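Fatty acyl CoA synthetase FADD13 (FATTY-ACYL-CoA SYNTHETASE) (Mycobacterium tuberculosis, PDB 3R44) is an AMP-binding enzyme of the ANL clan, in which a large AMP-binding region is followed in sequence by a smaller C-terminal domain. Local coordinates at residues Tyr86-Lys90 and Leu91-Ala95; Gly314-Leu317 and Thr318-Gly322; Ala426-Glu429 and Ser430-Gly434. One frame throughout, in Å; residues are numbered along the deposited sequence.

Contact 1. Residues Tyr86-Lys90 and Leu91-Ala95; sequences YGAAK and LGAVA
Ala88 and Ala93 meet through their methyl groups, CB to CB at 3.9 Å, where a helix ends and the chain turns back toward a strand. This is a worked example of a Schellman motif. Gly92, the first residue to leave helical geometry, has phi 78° and swings the chain across the final turn. Two bonds clasp the turn: Ala93 N reaches Ala88 O at 2.9 Å, and Gly92 N reaches Ala89 O at 3.2 Å, the latter approaching from above the carbonyl plane. Leu91 N still makes the regular helical bond, 3.3 Å to Gly87 O, and adds a weak one to Ala88 O.

The tight part is the alanine side, where two methyls pack against each other beside the departing backbone: Ala93 CB also lies 3.6 Å from Ala88 O, the oxygen that accepts Ala93 N. Leu91 forms the looser, partly exposed side. With its CG beside the backbone N (chi1 -62°), the branch folds back along the last turn and sets CG 3.5 Å from Gly87 O, with CD1 4.0 Å from the same oxygen. Beyond CB, Lys90 runs extended until its last bond, delivering NZ to a salt bridge with Glu162 and a hydrogen bond with Asn50 OD1, which probably stabilise its buried charge.

Helix 79-91 is the crossover of a beta-alpha-beta unit with strands 70-74 and 94-97, and the turn is its exit. Val94 pairs through its backbone with Asp69 and Val71, and Ala95 with Leu173 and Ile175, while helix 46-62 receives Leu91 on Leu60 and Thr61, and Tyr86 packs against helices 18-28 and 223-235.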
loop_
_atom_site.group_PDB
_atom_site.type_symbol
_atom_site.label_atom_id
_atom_site.label_comp_id
_atom_site.label_asym_id
_atom_site.label_seq_id
_atom_site.Cartn_x
_atom_site.Cartn_y
_atom_site.Cartn_z
ATOM N N TYR A 86 15.054 0.503 11.003
ATOM C CA TYR A 86 16.409 0.949 10.749
ATOM C C TYR A 86 17.482 0.122 11.473
ATOM O O TYR A 86 18.546 -0.150 10.902
ATOM C CB TYR A 86 16.588 2.404 11.096
ATOM C CG TYR A 86 16.003 3.367 10.085
ATOM C CD1 TYR A 86 16.458 3.369 8.753
ATOM C CD2 TYR A 86 15.047 4.302 10.450
ATOM C CE1 TYR A 86 15.953 4.322 7.804
ATOM C CE2 TYR A 86 14.558 5.217 9.540
ATOM C CZ TYR A 86 14.997 5.203 8.216
ATOM O OH TYR A 86 14.557 6.108 7.298
ATOM N N GLY A 87 17.223 -0.218 12.734
ATOM C CA GLY A 87 18.109 -1.031 13.530
ATOM C C GLY A 87 18.289 -2.393 12.894
ATOM O O GLY A 87 19.409 -2.885 12.709
ATOM N N ALA A 88 17.178 -3.040 12.523
ATOM C CA ALA A 88 17.267 -4.315 11.787
ATOM C C ALA A 88 18.066 -4.185 10.474
ATOM O O ALA A 88 18.903 -5.068 10.178
ATOM C CB ALA A 88 15.850 -4.896 11.482
ATOM N N ALA A 89 17.803 -3.113 9.719
ATOM C CA ALA A 89 18.548 -2.814 8.476
ATOM C C ALA A 89 20.082 -2.791 8.695
ATOM O O ALA A 89 20.851 -3.414 7.958
ATOM C CB ALA A 89 18.043 -1.494 7.839
ATOM N N LYS A 90 20.530 -2.114 9.750
ATOM C CA LYS A 90 21.954 -2.035 10.070
ATOM C C LYS A 90 22.553 -3.403 10.368
ATOM O O LYS A 90 23.724 -3.626 10.080
ATOM C CB LYS A 90 22.203 -1.124 11.263
ATOM C CG LYS A 90 21.875 0.365 10.952
ATOM C CD LYS A 90 22.093 1.175 12.250
ATOM C CE LYS A 90 21.557 2.585 12.134
ATOM N NZ LYS A 90 22.681 3.421 11.929
ATOM N N LEU A 91 21.761 -4.297 10.959
ATOM C CA LEU A 91 22.191 -5.679 11.258
ATOM C C LEU A 91 22.074 -6.693 10.140
ATOM O O LEU A 91 22.595 -7.828 10.269
ATOM C CB LEU A 91 21.371 -6.221 12.451
ATOM C CG LEU A 91 21.501 -5.495 13.783
ATOM C CD1 LEU A 91 20.535 -6.099 14.787
ATOM C CD2 LEU A 91 22.916 -5.602 14.319
ATOM N N GLY A 92 21.420 -6.341 9.046
ATOM C CA GLY A 92 21.159 -7.268 7.944
ATOM C C GLY A 92 19.992 -8.199 8.271
ATOM O O GLY A 92 19.767 -9.213 7.602
ATOM N N ALA A 93 19.259 -7.843 9.310
ATOM C CA ALA A 93 18.002 -8.491 9.673
ATOM C C ALA A 93 16.817 -8.070 8.803
ATOM O O ALA A 93 16.854 -7.085 8.058
ATOM C CB ALA A 93 17.673 -8.324 11.245
ATOM N N VAL A 94 15.732 -8.819 8.926
ATOM C CA VAL A 94 14.621 -8.702 8.036
ATOM C C VAL A 94 13.355 -8.387 8.852
ATOM O O VAL A 94 12.918 -9.177 9.704
ATOM C CB VAL A 94 14.470 -9.970 7.221
ATOM C CG1 VAL A 94 13.274 -9.878 6.250
ATOM C CG2 VAL A 94 15.786 -10.286 6.447
ATOM N N ALA A 95 12.835 -7.196 8.657
ATOM C CA ALA A 95 11.660 -6.782 9.366
ATOM C C ALA A 95 10.432 -7.372 8.708
ATOM O O ALA A 95 10.354 -7.470 7.496
ATOM C CB ALA A 95 11.551 -5.223 9.413
#

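Contact 2. Residues Gly314-Leu317 and Thr318-Gly322; sequences GYAL and TESCG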
loop_
_atom_site.group_PDB
_atom_site.type_symbol
_atom_site.label_atom_id
_atom_site.label_comp_id
_atom_site.label_asym_id
_atom_site.label_seq_id
_atom_site.Cartn_x
_atom_site.Cartn_y
_atom_site.Cartn_z
ATOM N N GLY A 314 -1.498 7.889 -7.529
ATOM C CA GLY A 314 -0.775 6.891 -8.295
ATOM C C GLY A 314 -1.234 5.477 -8.145
ATOM O O GLY A 314 -2.282 5.198 -7.538
ATOM N N TYR A 315 -0.398 4.579 -8.638
ATOM C CA TYR A 315 -0.629 3.188 -8.613
ATOM C C TYR A 315 0.646 2.495 -8.151
ATOM O O TYR A 315 1.744 2.773 -8.694
ATOM C CB TYR A 315 -0.951 2.727 -10.008
ATOM C CG TYR A 315 -0.953 1.231 -10.201
ATOM C CD1 TYR A 315 -2.000 0.446 -9.703
ATOM C CD2 TYR A 315 0.086 0.602 -10.876
ATOM C CE1 TYR A 315 -2.048 -0.917 -9.942
ATOM C CE2 TYR A 315 0.062 -0.764 -11.089
ATOM C CZ TYR A 315 -1.000 -1.516 -10.608
ATOM O OH TYR A 315 -0.985 -2.875 -10.835
ATOM N N ALA A 316 0.488 1.594 -7.175
ATOM C CA ALA A 316 1.631 0.784 -6.687
ATOM C C ALA A 316 1.058 -0.469 -6.058
ATOM O O ALA A 316 -0.162 -0.526 -5.832
ATOM C CB ALA A 316 2.422 1.580 -5.670
ATOM N N LEU A 317 1.921 -1.423 -5.725
ATOM C CA LEU A 317 1.523 -2.697 -5.156
ATOM C C LEU A 317 2.510 -2.933 -4.062
ATOM O O LEU A 317 3.598 -2.386 -4.104
ATOM C CB LEU A 317 1.675 -3.826 -6.174
ATOM C CG LEU A 317 0.859 -3.829 -7.448
ATOM C CD1 LEU A 317 0.970 -5.251 -8.056
ATOM C CD2 LEU A 317 -0.595 -3.502 -7.111
ATOM N N THR A 318 2.221 -3.842 -3.164
ATOM C CA THR A 318 3.262 -4.374 -2.287
ATOM C C THR A 318 4.522 -4.861 -3.014
ATOM O O THR A 318 5.628 -4.523 -2.605
ATOM C CB THR A 318 2.659 -5.447 -1.346
ATOM O OG1 THR A 318 1.540 -4.840 -0.672
ATOM C CG2 THR A 318 3.666 -5.909 -0.310
ATOM N N GLU A 319 4.334 -5.580 -4.114
ATOM C CA GLU A 319 5.417 -6.129 -4.933
ATOM C C GLU A 319 6.306 -5.062 -5.563
ATOM O O GLU A 319 7.422 -5.350 -5.957
ATOM C CB GLU A 319 4.835 -7.026 -6.014
ATOM C CG GLU A 319 4.292 -8.345 -5.457
ATOM C CD GLU A 319 2.776 -8.324 -5.183
ATOM O OE1 GLU A 319 2.204 -7.239 -4.803
ATOM O OE2 GLU A 319 2.176 -9.439 -5.250
ATOM N N SER A 320 5.784 -3.849 -5.714
ATOM C CA SER A 320 6.569 -2.725 -6.268
ATOM C C SER A 320 7.064 -1.738 -5.229
ATOM O O SER A 320 7.517 -0.642 -5.546
ATOM C CB SER A 320 5.773 -2.031 -7.353
ATOM O OG SER A 320 4.752 -1.282 -6.778
ATOM N N CYS A 321 7.014 -2.156 -3.968
ATOM C CA CYS A 321 7.485 -1.367 -2.828
ATOM C C CYS A 321 6.863 -0.015 -2.742
ATOM O O CYS A 321 7.536 0.954 -2.352
ATOM C CB CYS A 321 8.997 -1.164 -2.872
ATOM S SG CYS A 321 9.784 -1.085 -1.288
ATOM N N GLY A 322 5.628 0.069 -3.200
ATOM C CA GLY A 322 4.936 1.339 -3.212
ATOM C C GLY A 322 5.285 2.281 -4.345
ATOM O O GLY A 322 4.871 3.429 -4.316
#
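Residues 317-322 form a compact turn with a short 3-10 segment at Thr318-Glu319, in which Leu317 O takes Ser320 N at 3.1 Å, from above its carbonyl plane, and a weak bond from Gly322 N at 3.3 Å. Cys321 and Gly322 both have positive phi; the chain doubles back, and Ala316 CB lies 3.2 Å from Gly322 C.

The Ser320 side chain adds a second tie. Its OG, held between the backbone N and the carbonyl carbon (chi1 74°), points back at the strand and accepts Leu317 N at 3.0 Å in a nearly straight bond of 160°. The same oxygen is hydrogen-bonded to Gly323 O, so one hydroxyl joins the entrance and exit of the turn. Glu319 kinks at chi2 (96°), and its OE1 comes to rest 3.7 Å from Leu317 CB, the two side chains crossing at a slant. Its OE2 instead holds Tyr376 OH, which helps fix the rotation of the carboxylate.

Tyr315-Glu319 corresponds to the YGxTE-type motif of ANL enzymes, with Ala316 in the glycine position; in relatives it borders the active site, and it probably does so here. The turn links strands 310-316 and 324-327 of the large mixed sheet. Leu317 rests on Phe392 and Thr394 of strand 391-394, while Thr318 and Glu319 lean on strands 172-178 and 186-191.

Contact 3. Residues Ala426-Glu429 and Ser430-Gly434; sequences AEIE and SVIIG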
loop_
_atom_site.group_PDB
_atom_site.type_symbol
_atom_site.label_atom_id
_atom_site.label_comp_id
_atom_site.label_asym_id
_atom_site.label_seq_id
_atom_site.Cartn_x
_atom_site.Cartn_y
_atom_site.Cartn_z
ATOM N N ALA A 426 -14.477 -5.650 -15.472
ATOM C CA ALA A 426 -14.505 -4.444 -16.309
ATOM C C ALA A 426 -14.814 -4.788 -17.749
ATOM O O ALA A 426 -15.428 -4.006 -18.447
ATOM C CB ALA A 426 -13.162 -3.647 -16.247
ATOM N N GLU A 427 -14.425 -5.987 -18.171
ATOM C CA GLU A 427 -14.638 -6.430 -19.557
ATOM C C GLU A 427 -16.145 -6.496 -19.839
ATOM O O GLU A 427 -16.620 -6.075 -20.899
ATOM C CB GLU A 427 -13.989 -7.806 -19.782
ATOM C CG GLU A 427 -12.511 -7.881 -19.368
ATOM C CD GLU A 427 -11.875 -9.267 -19.665
ATOM O OE1 GLU A 427 -11.629 -9.528 -20.876
ATOM O OE2 GLU A 427 -11.623 -10.068 -18.707
ATOM N N ILE A 428 -16.883 -6.948 -18.836
ATOM C CA ILE A 428 -18.341 -7.084 -18.908
ATOM C C ILE A 428 -18.985 -5.721 -18.614
ATOM O O ILE A 428 -19.857 -5.242 -19.369
ATOM C CB ILE A 428 -18.854 -8.170 -17.948
ATOM C CG1 ILE A 428 -18.228 -9.530 -18.301
ATOM C CG2 ILE A 428 -20.394 -8.208 -17.970
ATOM C CD1 ILE A 428 -18.433 -10.626 -17.200
ATOM N N GLU A 429 -18.562 -5.087 -17.532
ATOM C CA GLU A 429 -19.136 -3.783 -17.190
ATOM C C GLU A 429 -19.087 -2.772 -18.350
ATOM O O GLU A 429 -20.066 -2.058 -18.628
ATOM C CB GLU A 429 -18.433 -3.207 -15.975
ATOM C CG GLU A 429 -18.701 -3.929 -14.679
ATOM C CD GLU A 429 -17.655 -3.648 -13.623
ATOM O OE1 GLU A 429 -16.676 -2.930 -13.949
ATOM O OE2 GLU A 429 -17.810 -4.112 -12.459
ATOM N N SER A 430 -17.959 -2.703 -19.052
ATOM C CA SER A 430 -17.812 -1.730 -20.152
ATOM C C SER A 430 -18.706 -2.032 -21.361
ATOM O O SER A 430 -18.907 -1.161 -22.171
ATOM C CB SER A 430 -16.357 -1.603 -20.626
ATOM O OG SER A 430 -15.877 -2.853 -21.101
ATOM N N VAL A 431 -19.222 -3.253 -21.478
ATOM C CA VAL A 431 -20.157 -3.614 -22.548
ATOM C C VAL A 431 -21.605 -3.278 -22.139
ATOM O O VAL A 431 -22.364 -2.647 -22.885
ATOM C CB VAL A 431 -19.995 -5.111 -22.903
ATOM C CG1 VAL A 431 -21.109 -5.575 -23.832
ATOM C CG2 VAL A 431 -18.610 -5.333 -23.562
ATOM N N ILE A 432 -21.965 -3.707 -20.934
ATOM C CA ILE A 432 -23.289 -3.494 -20.413
ATOM C C ILE A 432 -23.640 -2.040 -20.167
ATOM O O ILE A 432 -24.793 -1.662 -20.367
ATOM C CB ILE A 432 -23.500 -4.330 -19.087
ATOM C CG1 ILE A 432 -23.321 -5.811 -19.394
ATOM C CG2 ILE A 432 -24.877 -4.019 -18.478
ATOM C CD1 ILE A 432 -23.463 -6.745 -18.185
ATOM N N ILE A 433 -22.683 -1.220 -19.749
ATOM C CA ILE A 433 -22.942 0.221 -19.543
ATOM C C ILE A 433 -23.417 0.859 -20.846
ATOM O O ILE A 433 -24.140 1.854 -20.815
ATOM C CB ILE A 433 -21.712 0.984 -18.959
ATOM C CG1 ILE A 433 -22.102 2.388 -18.416
ATOM C CG2 ILE A 433 -20.607 1.103 -20.008
ATOM C CD1 ILE A 433 -23.053 2.364 -17.220
ATOM N N GLY A 434 -23.044 0.266 -21.980
ATOM C CA GLY A 434 -23.534 0.691 -23.292
ATOM C C GLY A 434 -24.985 0.427 -23.658
ATOM O O GLY A 434 -25.529 1.102 -24.560
#
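Ile428 and Ile432, one helical turn apart, lie side by side and point the same way, CG2 of the first pressed against CD1 of the second at 3.4 Å, tighter than a usual carbon contact. Both place CG1 beside the backbone N (chi1 -60° in each) and extend the chain beyond it, so the shapes repeat along one face of the helix. Along the backbone, Ile432 N bonds Ile428 O at 3.0 Å, and Val431 N bonds the same oxygen.

Away from this isoleucine pair lies the exposed Ser430. It turns its hydroxyl back along the helix, and OG donates to Ala426 O at 2.9 Å, where Ser430 N also bonds at 2.9 Å. This carbonyl is therefore gripped twice by a single residue. Val431, for its part, lays CG2 3.4 Å from Glu427 O. Glu429 extends its chain beyond CG, and OE2 is shared between a salt bridge to Lys504 NZ and a hydrogen bond from Val443 N, which probably favours its charged form.

The helix, part of the C-terminal domain, is broadly amphipathic. Its isoleucine face packs on strands 438-448 and 454-461, with Ile432 also touching Ile471 and Cys475 of helix 468-478; Val431 meets Tyr474 and Arg478 of that same helix.

The three contacts follow one another along the chain, and none touches another. Contacts 1 and 2 belong to the larger AMP-binding region, their centres 22 Å apart and nearest atoms about 10 Å apart. Both lie near the bound histidine without touching it: the side chain of Ala89 in contact 1 is about 9 Å away, that of Cys321 in contact 2 about 11 Å. Contact 1 has the more direct link, since Asn17, which lines the histidine pocket, hydrogen-bonds Ala89 O through its ND2. Contact 3 stands apart in the C-terminal domain, its centre 27 Å from that of contact 2 and 48 Å from that of contact 1, across the centre of the chain.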